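Local coordinates for protein N-(5'-phosphoribosyl)anthranilate isomerase (Thermococcus kodakarensis, PDB 5LHF) that catalyses the isomerisation of N-(5-phospho-beta-D-ribosyl)anthranilate to 1-(2-carboxyphenylamino)-1-deoxy-D-ribulose 5-phosphate, the third step of tryptophan biosynthesis from chorismate, at residues A[15-27]-A[194-207]. Sequence-based numbering, arbitrary orientation. Where two conformers were deposited one is given.
Sequences DELRLVERYADAT and KDRVLIEAFMAVVR
Tyr23 packs against Ile199 and Glu200 where the eight-stranded parallel (beta/alpha)8 barrel closes on itself, its first helix lying beside its last. The axes of helix segments 15-20 and 196-207 run in roughly the same direction, 29° apart, and Tyr23, further along the chain, reaches across to the second. Followed outward, its CB rests near Ile199 CG2. From CG to CD1 the ring is covered on one face by the same Ile199 methyl, a CH-pi contact with CG2 4.0 Å from the Tyr23 ring centroid. Ile199 can offer that methyl because CG2 is anti to the backbone N while CG1, anti to the carbonyl carbon, carries CD1 to Leu19 CD2, which it meets tip to tip at 3.9 Å. At the ring's edge, Tyr23 CD2 has the Arg207 NH2 nearby. Tyr23 CE2 lies 3.6 Å from Glu200 CG, and CZ sits beside Glu200 OE2. The Tyr23 OH finally donates to Glu200 OE2 at 2.7 Å, reaching its anti side 33° out of the carboxylate plane. Arg196 NH1 binds the other oxygen, Glu200 OE1, from above that plane at 3.0 Å in a salt bridge, so both Glu200 oxygens are engaged, which probably limits rotation of the carboxylate. A leucine in place of Tyr23 would probably leave Glu200 OE2 without its hydroxyl donor and uncover part of Ile199 CG2. Just before helix 196-207, Lys194 offers its backbone to Leu19 CD2, 3.4 Å from Lys194 O. The Lys194 chain bends at chi2, its CG lying across Glu16 and its NZ leading away to Glu189. Glu16 OE2, also paired with Arg37, accepts from Lys194 N at 2.8 Å, a nearly straight bond with an N-H...O angle of 168°.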
ATOM      1  N   ASP A  15      -9.574   8.628  15.730  1.00 11.62           N
ATOM      2  CA  ASP A  15      -9.633   9.964  15.142  1.00 11.87           C
ATOM      3  C   ASP A  15      -9.009   9.983  13.752  1.00 12.17           C
ATOM      4  O   ASP A  15      -9.574  10.572  12.822  1.00 10.12           O
ATOM      5  CB  ASP A  15      -8.938  10.973  16.045  1.00 11.42           C
ATOM      6  CG  ASP A  15      -9.709  11.240  17.314  1.00 14.93           C
ATOM      7  OD1 ASP A  15      -9.057  11.537  18.335  1.00 20.73           O
ATOM      8  OD2 ASP A  15     -10.959  11.162  17.287  1.00 14.15           O
ATOM      9  N   GLU A  16      -7.848   9.345  13.590  1.00  9.57           N
ATOM     10  CA  GLU A  16      -7.220   9.279  12.269  1.00 11.14           C
ATOM     11  C   GLU A  16      -8.068   8.475  11.290  1.00 15.66           C
ATOM     12  O   GLU A  16      -8.209   8.852  10.118  1.00 12.76           O
ATOM     13  CB  GLU A  16      -5.830   8.656  12.390  1.00 12.68           C
ATOM     14  CG  GLU A  16      -4.817   9.558  13.025  1.00 11.91           C
ATOM     15  CD  GLU A  16      -3.424   9.014  12.906  1.00 17.80           C
ATOM     16  OE1 GLU A  16      -3.246   7.778  13.028  1.00 18.40           O
ATOM     17  OE2 GLU A  16      -2.505   9.821  12.664  1.00 15.57           O
ATOM     18  N   LEU A  17      -8.640   7.358  11.753  1.00 13.09           N
ATOM     19  CA  LEU A  17      -9.509   6.556  10.898  1.00  9.37           C
ATOM     20  C   LEU A  17     -10.684   7.372  10.371  1.00 11.86           C
ATOM     21  O   LEU A  17     -10.915   7.430   9.164  1.00 10.62           O
ATOM     22  CB  LEU A  17     -10.019   5.333  11.655  1.00  9.06           C
ATOM     23  CG  LEU A  17     -11.029   4.468  10.898  1.00 13.72           C
ATOM     24  CD1 LEU A  17     -10.407   3.823   9.661  1.00 12.13           C
ATOM     25  CD2 LEU A  17     -11.547   3.409  11.813  1.00 16.75           C
ATOM     26  N   ARG A  18     -11.459   7.992  11.270  1.00  7.42           N
ATOM     27  CA  ARG A  18     -12.633   8.743  10.834  1.00  7.57           C
ATOM     28  C   ARG A  18     -12.267   9.875   9.869  1.00 13.64           C
ATOM     29  O   ARG A  18     -13.049  10.206   8.966  1.00 14.34           O
ATOM     30  CB  ARG A  18     -13.371   9.301  12.049  1.00 10.02           C
ATOM     31  CG  ARG A  18     -13.963   8.226  12.945  1.00 15.38           C
ATOM     32  CD  ARG A  18     -14.881   7.303  12.160  1.00 16.70           C
ATOM     33  NE  ARG A  18     -15.647   6.414  13.037  1.00 16.23           N
ATOM     34  CZ  ARG A  18     -16.039   5.186  12.696  1.00 19.40           C
ATOM     35  NH1 ARG A  18     -15.711   4.690  11.510  1.00 18.72           N
ATOM     36  NH2 ARG A  18     -16.737   4.443  13.552  1.00 15.57           N
ATOM     37  N   LEU A  19     -11.102  10.504  10.063  1.00 10.48           N
ATOM     38  CA  LEU A  19     -10.660  11.546   9.145  1.00 12.32           C
ATOM     39  C   LEU A  19     -10.396  10.976   7.760  1.00 12.77           C
ATOM     40  O   LEU A  19     -10.939  11.460   6.762  1.00 14.57           O
ATOM     41  CB  LEU A  19      -9.403  12.230   9.687  1.00 12.17           C
ATOM     42  CG  LEU A  19      -8.724  13.200   8.721  1.00 10.95           C
ATOM     43  CD1 LEU A  19      -9.763  14.272   8.327  1.00 10.54           C
ATOM     44  CD2 LEU A  19      -7.456  13.817   9.348  1.00 13.06           C
ATOM     45  N   VAL A  20      -9.579   9.924   7.690  1.00 11.25           N
ATOM     46  CA  VAL A  20      -9.241   9.293   6.416  1.00 10.62           C
ATOM     47  C   VAL A  20     -10.489   8.804   5.687  1.00 11.00           C
ATOM     48  O   VAL A  20     -10.539   8.816   4.451  1.00 12.87           O
ATOM     49  CB  VAL A  20      -8.237   8.153   6.681  1.00 15.85           C
ATOM     50  CG1 VAL A  20      -8.156   7.193   5.511  1.00 25.42           C
ATOM     51  CG2 VAL A  20      -6.879   8.745   7.002  1.00 11.31           C
ATOM     52  N   GLU A  21     -11.510   8.363   6.428  1.00 11.61           N
ATOM     53  CA  GLU A  21     -12.700   7.794   5.807  1.00 11.06           C
ATOM     54  C   GLU A  21     -13.495   8.819   5.009  1.00 14.19           C
ATOM     55  O   GLU A  21     -14.311   8.431   4.168  1.00 14.29           O
ATOM     56  CB  GLU A  21     -13.596   7.170   6.876  1.00 13.62           C
ATOM     57  CG  GLU A  21     -12.985   5.906   7.469  1.00 13.32           C
ATOM     58  CD  GLU A  21     -13.911   5.207   8.425  1.00 23.61           C
ATOM     59  OE1 GLU A  21     -13.816   3.968   8.529  1.00 26.52           O
ATOM     60  OE2 GLU A  21     -14.716   5.896   9.081  1.00 22.45           O
ATOM     61  N   ARG A  22     -13.271  10.108   5.248  1.00 11.94           N
ATOM     62  CA  ARG A  22     -13.978  11.129   4.489  1.00 15.55           C
ATOM     63  C   ARG A  22     -13.379  11.342   3.109  1.00 11.66           C
ATOM     64  O   ARG A  22     -13.993  12.027   2.277  1.00 17.61           O
ATOM     65  CB  ARG A  22     -13.985  12.435   5.278  1.00 17.41           C
ATOM     66  CG  ARG A  22     -14.743  12.320   6.588  1.00 15.43           C
ATOM     67  CD  ARG A  22     -15.393  13.635   6.993  1.00 26.13           C
ATOM     68  NE  ARG A  22     -14.417  14.697   7.223  1.00 28.28           N
ATOM     69  CZ  ARG A  22     -13.688  14.816   8.327  1.00 22.02           C
ATOM     70  NH1 ARG A  22     -13.817  13.931   9.311  1.00 27.77           N
ATOM     71  NH2 ARG A  22     -12.833  15.821   8.441  1.00 27.93           N
ATOM     72  N   TYR A  23     -12.211  10.746   2.836  1.00 14.80           N
ATOM     73  CA  TYR A  23     -11.488  11.010   1.604  1.00 14.83           C
ATOM     74  C   TYR A  23     -11.048   9.764   0.852  1.00 18.16           C
ATOM     75  O   TYR A  23     -11.117   9.761  -0.380  1.00 17.33           O
ATOM     76  CB  TYR A  23     -10.256  11.880   1.900  1.00  9.69           C
ATOM     77  CG  TYR A  23     -10.599  13.192   2.567  1.00 10.92           C
ATOM     78  CD1 TYR A  23     -10.630  13.302   3.961  1.00 13.49           C
ATOM     79  CD2 TYR A  23     -10.911  14.315   1.812  1.00 11.87           C
ATOM     80  CE1 TYR A  23     -10.941  14.502   4.571  1.00 16.02           C
ATOM     81  CE2 TYR A  23     -11.225  15.519   2.418  1.00 14.95           C
ATOM     82  CZ  TYR A  23     -11.239  15.608   3.789  1.00 13.42           C
ATOM     83  OH  TYR A  23     -11.550  16.809   4.385  1.00 16.97           O
ATOM     84  N   ALA A  24     -10.572   8.723   1.546  1.00 13.20           N
ATOM     85  CA  ALA A  24      -9.860   7.642   0.875  1.00 13.05           C
ATOM     86  C   ALA A  24     -10.802   6.508   0.489  1.00 13.53           C
ATOM     87  O   ALA A  24     -11.832   6.284   1.123  1.00 13.54           O
ATOM     88  CB  ALA A  24      -8.731   7.082   1.763  1.00  9.65           C
ATOM     89  N   ASP A  25     -10.427   5.777  -0.562  1.00  9.76           N
ATOM     90  CA  ASP A  25     -11.142   4.546  -0.880  1.00  6.45           C
ATOM     91  C   ASP A  25     -10.787   3.397   0.054  1.00 12.98           C
ATOM     92  O   ASP A  25     -11.576   2.452   0.171  1.00 13.88           O
ATOM     93  CB  ASP A  25     -10.846   4.154  -2.316  1.00 11.82           C
ATOM     94  CG  ASP A  25     -11.255   5.233  -3.286  1.00 18.86           C
ATOM     95  OD1 ASP A  25     -12.467   5.477  -3.369  1.00 17.34           O
ATOM     96  OD2 ASP A  25     -10.374   5.828  -3.949  1.00 16.84           O
ATOM     97  N   ALA A  26      -9.633   3.463   0.717  1.00  9.97           N
ATOM     98  CA  ALA A  26      -9.166   2.396   1.592  1.00 11.70           C
ATOM     99  C   ALA A  26      -8.157   2.988   2.558  1.00 15.01           C
ATOM    100  O   ALA A  26      -7.560   4.037   2.294  1.00  9.18           O
ATOM    101  CB  ALA A  26      -8.523   1.234   0.816  1.00 14.06           C
ATOM    102  N   THR A  27      -7.956   2.290   3.667  1.00 11.89           N
ATOM    103  CA  THR A  27      -6.915   2.667   4.613  1.00 10.49           C
ATOM    104  C   THR A  27      -6.195   1.395   5.054  1.00  9.64           C
ATOM    105  O   THR A  27      -6.394   0.312   4.491  1.00 10.42           O
ATOM    106  CB  THR A  27      -7.514   3.478   5.776  1.00 11.89           C
ATOM    107  OG1 THR A  27      -6.454   4.041   6.568  1.00  9.02           O
ATOM    108  CG2 THR A  27      -8.414   2.612   6.649  1.00 13.36           C
ATOM    109  N   LYS A 194      -2.365  12.064  11.003  1.00  9.33           N
ATOM    110  CA  LYS A 194      -3.110  12.317   9.767  1.00 11.53           C
ATOM    111  C   LYS A 194      -3.773  13.688   9.841  1.00 14.31           C
ATOM    112  O   LYS A 194      -4.453  14.009  10.821  1.00 12.60           O
ATOM    113  CB  LYS A 194      -4.159  11.231   9.521  1.00 11.84           C
ATOM    114  CG  LYS A 194      -3.613   9.828   9.364  1.00 15.59           C
ATOM    115  CD  LYS A 194      -2.452   9.729   8.394  1.00 19.98           C
ATOM    116  CE  LYS A 194      -1.903   8.301   8.417  1.00 19.53           C
ATOM    117  NZ  LYS A 194      -0.536   8.151   7.871  1.00 16.53           N
ATOM    118  N   ASP A 195      -3.552  14.510   8.813  1.00 10.51           N
ATOM    119  CA  ASP A 195      -3.870  15.940   8.858  1.00 11.15           C
ATOM    120  C   ASP A 195      -4.832  16.321   7.736  1.00 12.20           C
ATOM    121  O   ASP A 195      -4.547  16.065   6.560  1.00 11.07           O
ATOM    122  CB  ASP A 195      -2.588  16.763   8.754  1.00 11.11           C
ATOM    123  CG  ASP A 195      -2.844  18.265   8.775  1.00 14.59           C
ATOM    124  OD1 ASP A 195      -3.010  18.828   9.875  1.00 16.12           O
ATOM    125  OD2 ASP A 195      -2.885  18.878   7.691  1.00 16.31           O
ATOM    126  N   ARG A 196      -5.946  16.970   8.099  1.00 10.12           N
ATOM    127  CA  ARG A 196      -7.012  17.221   7.122  1.00  8.55           C
ATOM    128  C   ARG A 196      -6.540  18.139   5.999  1.00 10.11           C
ATOM    129  O   ARG A 196      -6.883  17.929   4.830  1.00 12.21           O
ATOM    130  CB  ARG A 196      -8.244  17.822   7.808  1.00  9.33           C
ATOM    131  CG  ARG A 196      -9.462  17.966   6.881  1.00 11.59           C
ATOM    132  CD  ARG A 196      -9.573  19.345   6.224  1.00 10.55           C
ATOM    133  NE  ARG A 196      -9.619  20.420   7.213  1.00 12.92           N
ATOM    134  CZ  ARG A 196      -9.601  21.714   6.916  1.00 20.50           C
ATOM    135  NH1 ARG A 196      -9.550  22.109   5.650  1.00 15.23           N
ATOM    136  NH2 ARG A 196      -9.640  22.615   7.887  1.00 17.91           N
ATOM    137  N   VAL A 197      -5.756  19.164   6.326  1.00 11.88           N
ATOM    138  CA  VAL A 197      -5.352  20.102   5.284  1.00 10.63           C
ATOM    139  C   VAL A 197      -4.362  19.451   4.325  1.00 12.90           C
ATOM    140  O   VAL A 197      -4.450  19.639   3.101  1.00 13.16           O
ATOM    141  CB  VAL A 197      -4.792  21.390   5.908  1.00 12.21           C
ATOM    142  CG1 VAL A 197      -3.990  22.172   4.871  1.00 10.38           C
ATOM    143  CG2 VAL A 197      -5.936  22.240   6.472  1.00 14.42           C
ATOM    144  N   LEU A 198      -3.436  18.630   4.846  1.00 11.70           N
ATOM    145  CA  LEU A 198      -2.536  17.877   3.969  1.00 15.46           C
ATOM    146  C   LEU A 198      -3.302  16.883   3.105  1.00 11.07           C
ATOM    147  O   LEU A 198      -2.984  16.708   1.919  1.00 11.03           O
ATOM    148  CB  LEU A 198      -1.472  17.141   4.788  1.00 12.50           C
ATOM    149  CG  LEU A 198      -0.492  18.058   5.513  1.00 15.02           C
ATOM    150  CD1 LEU A 198       0.569  17.215   6.204  1.00 16.60           C
ATOM    151  CD2 LEU A 198       0.139  19.074   4.538  1.00 15.66           C
ATOM    152  N   ILE A 199      -4.293  16.197   3.680  1.00  9.71           N
ATOM    153  CA  ILE A 199      -5.078  15.253   2.891  1.00 10.13           C
ATOM    154  C   ILE A 199      -5.832  15.983   1.782  1.00  9.36           C
ATOM    155  O   ILE A 199      -5.879  15.517   0.637  1.00 12.39           O
ATOM    156  CB  ILE A 199      -6.027  14.427   3.789  1.00  7.99           C
ATOM    157  CG1 ILE A 199      -5.208  13.469   4.668  1.00  8.27           C
ATOM    158  CG2 ILE A 199      -6.994  13.617   2.920  1.00  8.85           C
ATOM    159  CD1 ILE A 199      -6.017  12.793   5.818  1.00 12.10           C
ATOM    160  N   GLU A 200      -6.429  17.136   2.092  1.00 12.02           N
ATOM    161  CA  GLU A 200      -7.162  17.855   1.052  1.00 12.46           C
ATOM    162  C   GLU A 200      -6.228  18.341  -0.049  1.00 12.50           C
ATOM    163  O   GLU A 200      -6.606  18.366  -1.225  1.00 13.60           O
ATOM    164  CB  GLU A 200      -7.954  19.003   1.667  1.00 10.31           C
ATOM    165  CG  GLU A 200      -9.091  18.472   2.511  1.00 13.41           C
ATOM    166  CD  GLU A 200     -10.095  19.535   2.922  1.00 16.99           C
ATOM    167  OE1 GLU A 200      -9.717  20.724   3.009  1.00 16.07           O
ATOM    168  OE2 GLU A 200     -11.259  19.164   3.174  1.00 18.45           O
ATOM    169  N   ALA A 201      -5.001  18.731   0.312  1.00 12.17           N
ATOM    170  CA  ALA A 201      -4.048  19.150  -0.714  1.00 12.49           C
ATOM    171  C   ALA A 201      -3.662  17.978  -1.601  1.00 13.59           C
ATOM    172  O   ALA A 201      -3.504  18.141  -2.817  1.00 14.37           O
ATOM    173  CB  ALA A 201      -2.802  19.760  -0.072  1.00  8.85           C
ATOM    174  N   PHE A 202      -3.479  16.795  -0.997  1.00  8.39           N
ATOM    175  CA  PHE A 202      -3.180  15.582  -1.753  1.00 12.58           C
ATOM    176  C   PHE A 202      -4.333  15.214  -2.682  1.00  9.68           C
ATOM    177  O   PHE A 202      -4.136  14.956  -3.878  1.00 11.05           O
ATOM    178  CB  PHE A 202      -2.887  14.443  -0.763  1.00  8.14           C
ATOM    179  CG  PHE A 202      -2.358  13.192  -1.402  1.00 13.00           C
ATOM    180  CD1 PHE A 202      -3.224  12.183  -1.807  1.00  8.92           C
ATOM    181  CD2 PHE A 202      -0.992  13.011  -1.568  1.00 16.09           C
ATOM    182  CE1 PHE A 202      -2.737  11.029  -2.366  1.00  8.29           C
ATOM    183  CE2 PHE A 202      -0.496  11.847  -2.141  1.00 14.55           C
ATOM    184  CZ  PHE A 202      -1.368  10.866  -2.542  1.00 11.13           C
ATOM    185  N   MET A 203      -5.555  15.200  -2.148  1.00 12.43           N
ATOM    186  CA  MET A 203      -6.702  14.782  -2.946  0.97 13.70           C
ATOM    187  C   MET A 203      -6.945  15.737  -4.107  1.00 13.84           C
ATOM    188  O   MET A 203      -7.349  15.309  -5.195  1.00 15.77           O
ATOM    189  CB  MET A 203      -7.942  14.690  -2.057  0.97 12.50           C
ATOM    190  CG  MET A 203      -7.846  13.639  -0.967  0.97 13.53           C
ATOM    191  SD  MET A 203      -7.532  11.976  -1.579  0.97 18.51           S
ATOM    192  CE  MET A 203      -9.010  11.635  -2.532  0.97 20.66           C
ATOM    193  N   ALA A 204      -6.711  17.033  -3.890  1.00 12.60           N
ATOM    194  CA  ALA A 204      -6.878  18.010  -4.958  1.00 14.53           C
ATOM    195  C   ALA A 204      -6.039  17.643  -6.172  1.00 15.85           C
ATOM    196  O   ALA A 204      -6.512  17.724  -7.311  1.00 15.54           O
ATOM    197  CB  ALA A 204      -6.501  19.396  -4.447  1.00 12.68           C
ATOM    198  N   VAL A 205      -4.794  17.217  -5.947  1.00 15.69           N
ATOM    199  CA  VAL A 205      -3.930  16.836  -7.064  1.00 16.00           C
ATOM    200  C   VAL A 205      -4.456  15.582  -7.745  1.00 19.56           C
ATOM    201  O   VAL A 205      -4.450  15.474  -8.981  1.00 15.51           O
ATOM    202  CB  VAL A 205      -2.482  16.634  -6.584  1.00 15.05           C
ATOM    203  CG1 VAL A 205      -1.621  16.196  -7.753  1.00 16.01           C
ATOM    204  CG2 VAL A 205      -1.925  17.915  -5.979  1.00 14.38           C
ATOM    205  N   VAL A 206      -4.876  14.596  -6.952  1.00 15.54           N
ATOM    206  CA  VAL A 206      -5.367  13.343  -7.519  1.00 16.45           C
ATOM    207  C   VAL A 206      -6.587  13.595  -8.396  1.00 27.13           C
ATOM    208  O   VAL A 206      -6.710  13.029  -9.494  1.00 24.17           O
ATOM    209  CB  VAL A 206      -5.672  12.335  -6.396  1.00 24.45           C
ATOM    210  CG1 VAL A 206      -6.309  11.073  -6.974  1.00 28.09           C
ATOM    211  CG2 VAL A 206      -4.401  12.001  -5.659  1.00 17.95           C
ATOM    212  N   ARG A 207      -7.502  14.457  -7.936  1.00 28.26           N
ATOM    213  CA  ARG A 207      -8.723  14.724  -8.689  1.00 30.82           C
ATOM    214  C   ARG A 207      -8.536  15.782  -9.780  1.00 40.70           C
ATOM    215  O   ARG A 207      -9.276  15.772 -10.771  1.00 38.55           O
ATOM    216  CB  ARG A 207      -9.837  15.141  -7.731  1.00 31.44           C
ATOM    217  CG  ARG A 207     -10.128  14.096  -6.670  1.00 37.13           C
ATOM    218  CD  ARG A 207     -11.304  14.485  -5.793  1.00 47.80           C
ATOM    219  NE  ARG A 207     -11.055  14.182  -4.384  1.00 52.33           N
ATOM    220  CZ  ARG A 207     -11.999  14.153  -3.451  1.00 57.95           C
ATOM    221  NH1 ARG A 207     -13.260  14.403  -3.778  1.00 62.51           N
ATOM    222  NH2 ARG A 207     -11.688  13.874  -2.191  1.00 56.82           N
TER